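Side-chain contact in sortase-like protein (PDB 3RE9), which is a class C sortase, a transpeptidase that probably joins pilin subunits through a cysteine-dependent reaction at the surface of Streptococcus suis: residues Phe102-Leu105 / Thr106-Lys109. Numbering follows the deposited sequence.
Sequences FTDL and TKVK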
loop_
_atom_site.group_PDB
_atom_site.type_symbol
_atom_site.label_atom_id
_atom_site.label_comp_id
_atom_site.label_asym_id
_atom_site.label_seq_id
_atom_site.Cartn_x
_atom_site.Cartn_y
_atom_site.Cartn_z
ATOM N N PHE A 102 8.452 -7.808 -6.929
ATOM C CA PHE A 102 9.221 -6.650 -6.423
ATOM C C PHE A 102 10.760 -6.731 -6.420
ATOM O O PHE A 102 11.445 -5.924 -5.788
ATOM C CB PHE A 102 8.677 -6.257 -5.026
ATOM C CG PHE A 102 7.447 -5.355 -5.062
ATOM C CD1 PHE A 102 6.820 -5.023 -6.269
ATOM C CD2 PHE A 102 6.893 -4.878 -3.888
ATOM C CE1 PHE A 102 5.656 -4.199 -6.275
ATOM C CE2 PHE A 102 5.748 -4.062 -3.889
ATOM C CZ PHE A 102 5.129 -3.734 -5.074
ATOM N N THR A 103 11.307 -7.710 -7.144
ATOM C CA THR A 103 12.759 -8.001 -7.147
ATOM C C THR A 103 13.605 -6.755 -7.389
ATOM O O THR A 103 14.669 -6.589 -6.781
ATOM C CB THR A 103 13.086 -9.054 -8.215
ATOM O OG1 THR A 103 12.366 -10.263 -7.932
ATOM C CG2 THR A 103 14.602 -9.329 -8.311
ATOM N N ASP A 104 13.130 -5.883 -8.275
ATOM C CA ASP A 104 13.929 -4.759 -8.747
ATOM C C ASP A 104 13.637 -3.468 -7.980
ATOM O O ASP A 104 13.974 -2.385 -8.448
ATOM C CB ASP A 104 13.751 -4.567 -10.260
ATOM C CG ASP A 104 14.476 -5.637 -11.096
ATOM O OD1 ASP A 104 15.529 -6.172 -10.677
ATOM O OD2 ASP A 104 13.988 -5.940 -12.208
ATOM N N LEU A 105 13.012 -3.592 -6.807
ATOM C CA LEU A 105 12.702 -2.471 -5.925
ATOM C C LEU A 105 13.942 -1.878 -5.297
ATOM O O LEU A 105 13.947 -0.708 -4.880
ATOM C CB LEU A 105 11.781 -2.947 -4.810
ATOM C CG LEU A 105 10.785 -1.947 -4.224
ATOM C CD1 LEU A 105 9.816 -1.407 -5.295
ATOM C CD2 LEU A 105 10.026 -2.643 -3.070
ATOM N N THR A 106 14.974 -2.710 -5.194
ATOM C CA THR A 106 16.303 -2.295 -4.793
ATOM C C THR A 106 16.899 -1.258 -5.767
ATOM O O THR A 106 17.784 -0.506 -5.399
ATOM C CB THR A 106 17.262 -3.516 -4.630
ATOM O OG1 THR A 106 17.110 -4.416 -5.735
ATOM C CG2 THR A 106 16.970 -4.262 -3.358
ATOM N N LYS A 107 16.391 -1.210 -6.993
ATOM C CA LYS A 107 16.839 -0.257 -7.989
ATOM C C LYS A 107 16.076 1.077 -7.958
ATOM O O LYS A 107 16.395 1.994 -8.723
ATOM C CB LYS A 107 16.741 -0.877 -9.382
ATOM C CG LYS A 107 17.576 -2.161 -9.589
ATOM C CD LYS A 107 17.299 -2.801 -10.965
ATOM C CE LYS A 107 17.984 -4.182 -11.098
ATOM N NZ LYS A 107 17.766 -5.196 -9.937
ATOM N N VAL A 108 15.066 1.195 -7.100
ATOM C CA VAL A 108 14.300 2.435 -6.995
ATOM C C VAL A 108 15.109 3.489 -6.232
ATOM O O VAL A 108 15.752 3.173 -5.238
ATOM C CB VAL A 108 12.922 2.216 -6.333
ATOM C CG1 VAL A 108 12.177 3.529 -6.202
ATOM C CG2 VAL A 108 12.091 1.241 -7.147
ATOM N N LYS A 109 15.064 4.726 -6.730
ATOM C CA LYS A 109 15.755 5.885 -6.147
ATOM C C LYS A 109 14.787 6.921 -5.566
ATOM O O LYS A 109 13.601 7.026 -5.938
ATOM C CB LYS A 109 16.588 6.683 -7.195
ATOM C CG LYS A 109 16.925 6.029 -8.511
ATOM C CD LYS A 109 17.440 7.084 -9.461
ATOM C CE LYS A 109 17.432 6.577 -10.893
ATOM N NZ LYS A 109 18.753 5.900 -11.166
HETATM O O HOH W 1 15.285 1.120 -3.260
#
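Asp-104 OD1 is gripped by two cations: Lys-107 NZ reaches it at 2.6 Å in a salt bridge, and Arg-100 forms a second. The ammonium stands above the carboxylate plane, 39° out of it. The lysine chain runs alongside the aspartate, extended until a bend at its last torsion (chi4 50°) turns NZ in to the oxygen; a long, flexible residue suits this exposed surface, and the short acid keeps its charge close to the backbone. In the backbone, Lys-107 N donates to Asp-104 O at 3.1 Å, so backbone and side chains bridge the same three-residue step. The backbone bond recurs one residue on, Val-108 N to Leu-105 O (3.1 Å), which also accepts from a water that donates to Val-108 O. Leu-105 CD1 lies 4.0 Å from Val-108 CG2; these apolar chains suit their buried positions and pack on Val-167 of strand 163-172. Thr-106 OG1 bonds weakly to Thr-103 O, and Thr-103 OG1 to Arg-100 O, short side chains that bring a hydroxyl within reach of a carbonyl. Two successive bonds from N-H of residue i+3 to C=O of residue i make this an amphipathic 3-10 turn, connecting strands 86-91 and 113-117 of the sortase beta-sheet.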